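Local coordinates for protein Ral guanine nucleotide dissociation stimulator-like 2 (Mus musculus, PDB 4JGW) that probably acts as a guanine nucleotide exchange factor for small G proteins and associates with the GTP-bound forms of Rap1A and H-Ras in vitro, at residues 199-204 with 445-450. Numbering follows the deposited sequence.
Sequences LVFLAD and SDIQQW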
ATOM      1  N   LEU A 199      -1.127 -21.396  23.462  1.00 33.18           N
ATOM      2  CA  LEU A 199      -1.393 -21.281  24.898  1.00 32.95           C
ATOM      3  C   LEU A 199      -0.125 -21.131  25.737  1.00 32.74           C
ATOM      4  O   LEU A 199      -0.168 -20.583  26.835  1.00 32.97           O
ATOM      5  CB  LEU A 199      -2.184 -22.504  25.386  1.00 32.97           C
ATOM      6  CG  LEU A 199      -3.601 -22.746  24.852  1.00 32.84           C
ATOM      7  CD1 LEU A 199      -4.087 -24.130  25.250  1.00 32.60           C
ATOM      8  CD2 LEU A 199      -4.584 -21.675  25.329  1.00 32.77           C
ATOM      9  N   VAL A 200       0.994 -21.624  25.208  1.00 32.59           N
ATOM     10  CA  VAL A 200       2.283 -21.646  25.912  1.00 32.50           C
ATOM     11  C   VAL A 200       2.949 -20.263  26.016  1.00 32.26           C
ATOM     12  O   VAL A 200       3.757 -20.022  26.920  1.00 32.19           O
ATOM     13  CB  VAL A 200       3.244 -22.690  25.264  1.00 32.50           C
ATOM     14  CG1 VAL A 200       4.691 -22.485  25.697  1.00 32.85           C
ATOM     15  CG2 VAL A 200       2.787 -24.108  25.598  1.00 32.67           C
ATOM     16  N   PHE A 201       2.602 -19.364  25.099  1.00 31.93           N
ATOM     17  CA  PHE A 201       3.161 -18.011  25.096  1.00 31.58           C
ATOM     18  C   PHE A 201       2.159 -16.997  25.634  1.00 31.45           C
ATOM     19  O   PHE A 201       0.954 -17.223  25.585  1.00 31.52           O
ATOM     20  CB  PHE A 201       3.596 -17.609  23.685  1.00 31.61           C
ATOM     21  CG  PHE A 201       4.484 -18.616  23.007  1.00 31.32           C
ATOM     22  CD1 PHE A 201       3.980 -19.430  21.997  1.00 30.88           C
ATOM     23  CD2 PHE A 201       5.820 -18.748  23.374  1.00 31.12           C
ATOM     24  CE1 PHE A 201       4.792 -20.362  21.361  1.00 31.40           C
ATOM     25  CE2 PHE A 201       6.645 -19.675  22.745  1.00 31.16           C
ATOM     26  CZ  PHE A 201       6.130 -20.487  21.737  1.00 31.65           C
ATOM     27  N   LEU A 202       2.665 -15.880  26.150  1.00 31.21           N
ATOM     28  CA  LEU A 202       1.807 -14.795  26.611  1.00 31.02           C
ATOM     29  C   LEU A 202       1.193 -14.059  25.419  1.00 30.91           C
ATOM     30  O   LEU A 202       1.838 -13.903  24.379  1.00 30.86           O
ATOM     31  CB  LEU A 202       2.586 -13.837  27.522  1.00 31.05           C
ATOM     32  CG  LEU A 202       2.904 -14.347  28.935  1.00 30.83           C
ATOM     33  CD1 LEU A 202       4.064 -13.580  29.554  1.00 30.88           C
ATOM     34  CD2 LEU A 202       1.677 -14.290  29.844  1.00 30.75           C
ATOM     35  N   ALA A 203      -0.055 -13.622  25.579  1.00 30.80           N
ATOM     36  CA  ALA A 203      -0.840 -13.053  24.478  1.00 30.80           C
ATOM     37  C   ALA A 203      -0.255 -11.760  23.919  1.00 30.81           C
ATOM     38  O   ALA A 203      -0.237 -11.563  22.703  1.00 30.87           O
ATOM     39  CB  ALA A 203      -2.280 -12.844  24.904  1.00 30.75           C
ATOM     40  N   ASP A 204       0.215 -10.886  24.806  1.00 30.81           N
ATOM     41  CA  ASP A 204       0.860  -9.640  24.393  1.00 30.82           C
ATOM     42  C   ASP A 204       2.144  -9.904  23.606  1.00 30.68           C
ATOM     43  O   ASP A 204       2.435  -9.198  22.641  1.00 30.88           O
ATOM     44  CB  ASP A 204       1.118  -8.715  25.593  1.00 30.85           C
ATOM     45  CG  ASP A 204       1.883  -9.397  26.718  1.00 31.06           C
ATOM     46  OD1 ASP A 204       1.489 -10.513  27.128  1.00 30.98           O
ATOM     47  OD2 ASP A 204       2.871  -8.805  27.204  1.00 30.72           O
ATOM     48  N   SER A 445      12.815 -15.379  19.495  1.00 44.84           N
ATOM     49  CA  SER A 445      13.243 -16.537  18.696  1.00 44.86           C
ATOM     50  C   SER A 445      12.295 -17.739  18.764  1.00 44.70           C
ATOM     51  O   SER A 445      12.065 -18.407  17.755  1.00 44.83           O
ATOM     52  CB  SER A 445      14.670 -16.961  19.068  1.00 44.87           C
ATOM     53  OG  SER A 445      14.731 -17.476  20.387  1.00 45.30           O
ATOM     54  N   ASP A 446      11.746 -18.006  19.946  1.00 44.60           N
ATOM     55  CA  ASP A 446      10.910 -19.193  20.148  1.00 44.50           C
ATOM     56  C   ASP A 446       9.467 -19.058  19.650  1.00 44.25           C
ATOM     57  O   ASP A 446       8.891 -20.035  19.171  1.00 44.20           O
ATOM     58  CB  ASP A 446      10.960 -19.666  21.604  1.00 44.57           C
ATOM     59  CG  ASP A 446      12.274 -20.354  21.943  1.00 45.02           C
ATOM     60  OD1 ASP A 446      13.271 -19.647  22.208  1.00 45.41           O
ATOM     61  OD2 ASP A 446      12.310 -21.604  21.943  1.00 45.43           O
ATOM     62  N   ILE A 447       8.888 -17.863  19.756  1.00 44.01           N
ATOM     63  CA  ILE A 447       7.571 -17.606  19.159  1.00 43.81           C
ATOM     64  C   ILE A 447       7.681 -17.645  17.633  1.00 43.81           C
ATOM     65  O   ILE A 447       6.822 -18.215  16.956  1.00 43.57           O
ATOM     66  CB  ILE A 447       6.943 -16.263  19.624  1.00 43.77           C
ATOM     67  CG1 ILE A 447       6.757 -16.254  21.143  1.00 43.41           C
ATOM     68  CG2 ILE A 447       5.596 -16.022  18.927  1.00 43.58           C
ATOM     69  CD1 ILE A 447       6.331 -14.917  21.718  1.00 43.11           C
ATOM     70  N   GLN A 448       8.755 -17.054  17.109  1.00 43.86           N
ATOM     71  CA  GLN A 448       9.025 -17.058  15.670  1.00 44.00           C
ATOM     72  C   GLN A 448       9.195 -18.478  15.125  1.00 44.06           C
ATOM     73  O   GLN A 448       8.656 -18.803  14.066  1.00 44.14           O
ATOM     74  CB  GLN A 448      10.252 -16.200  15.333  1.00 43.97           C
ATOM     75  CG  GLN A 448      10.039 -14.690  15.478  1.00 44.08           C
ATOM     76  CD  GLN A 448       9.051 -14.109  14.471  1.00 44.33           C
ATOM     77  OE1 GLN A 448       8.845 -14.656  13.385  1.00 44.45           O
ATOM     78  NE2 GLN A 448       8.444 -12.987  14.831  1.00 44.40           N
ATOM     79  N   GLN A 449       9.932 -19.314  15.858  1.00 44.06           N
ATOM     80  CA  GLN A 449      10.142 -20.713  15.477  1.00 44.17           C
ATOM     81  C   GLN A 449       8.827 -21.501  15.459  1.00 43.99           C
ATOM     82  O   GLN A 449       8.612 -22.335  14.576  1.00 44.02           O
ATOM     83  CB  GLN A 449      11.167 -21.389  16.398  1.00 44.26           C
ATOM     84  CG  GLN A 449      11.628 -22.767  15.919  1.00 44.87           C
ATOM     85  CD  GLN A 449      12.808 -23.317  16.707  1.00 45.51           C
ATOM     86  OE1 GLN A 449      12.870 -23.193  17.933  1.00 45.84           O
ATOM     87  NE2 GLN A 449      13.748 -23.938  16.001  1.00 45.59           N
ATOM     88  N   TRP A 450       7.956 -21.226  16.430  1.00 43.81           N
ATOM     89  CA  TRP A 450       6.628 -21.839  16.482  1.00 43.71           C
ATOM     90  C   TRP A 450       5.763 -21.419  15.290  1.00 43.91           C
ATOM     91  O   TRP A 450       5.104 -22.259  14.671  1.00 43.92           O
ATOM     92  CB  TRP A 450       5.927 -21.511  17.806  1.00 43.47           C
ATOM     93  CG  TRP A 450       4.477 -21.917  17.838  1.00 42.80           C
ATOM     94  CD1 TRP A 450       3.981 -23.180  17.981  1.00 42.27           C
ATOM     95  CD2 TRP A 450       3.339 -21.049  17.722  1.00 42.09           C
ATOM     96  NE1 TRP A 450       2.606 -23.156  17.960  1.00 41.78           N
ATOM     97  CE2 TRP A 450       2.186 -21.862  17.800  1.00 41.81           C
ATOM     98  CE3 TRP A 450       3.184 -19.665  17.555  1.00 41.43           C
ATOM     99  CZ2 TRP A 450       0.891 -21.337  17.722  1.00 41.37           C
ATOM    100  CZ3 TRP A 450       1.896 -19.144  17.477  1.00 41.28           C
ATOM    101  CH2 TRP A 450       0.767 -19.980  17.560  1.00 41.24           C
TER
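With CG turned anti to its own carbonyl carbon (chi1 -51°), Phe201 sends its ring across to the helix 445-453, where Ile447, whose CG1 is likewise anti to the carbonyl carbon, and Trp450, whose CG is anti to the backbone N (chi1 171°), receive it. The CG1 methylene of Ile447 sits over one face of the phenyl ring, displaced toward its rim; CG1 lies 3.8 Å from the Phe201 ring centroid, a CH-pi contact, and only 3.5 Å from Phe201 CD2. The two side chains run antiparallel alongside one another.

Trp450 approaches the phenyl ring at its edge: Trp450 CG is 3.9 Å from Phe201 CE1, and the CB of the tryptophan touches the same atom. CE1 thus meets the indole near CG and CD2. The phenyl and the five-membered ring form an oblique aromatic pair, tilted at 53° with their centroids 5.6 Å apart. Phe201 CZ reaches the first turn of the helix, 3.8 Å from Asp446 O, a carbonyl that already accepts the backbone N-H of Trp450.

The indole NE1 donates to Asp194 O, and Lys293 NZ, from helix 284-303, hydrogen-bonds Phe201 O. Beside the ring, Leu206 adds apolar packing. The contact is thus a small hydrophobic junction in the mainly helical catalytic (CDC25-homology) domain of a Ras-family exchange factor, where one aromatic side chain, just before the N-cap Leu202 of helix 203-219, packs against the start of a short helix late in the chain.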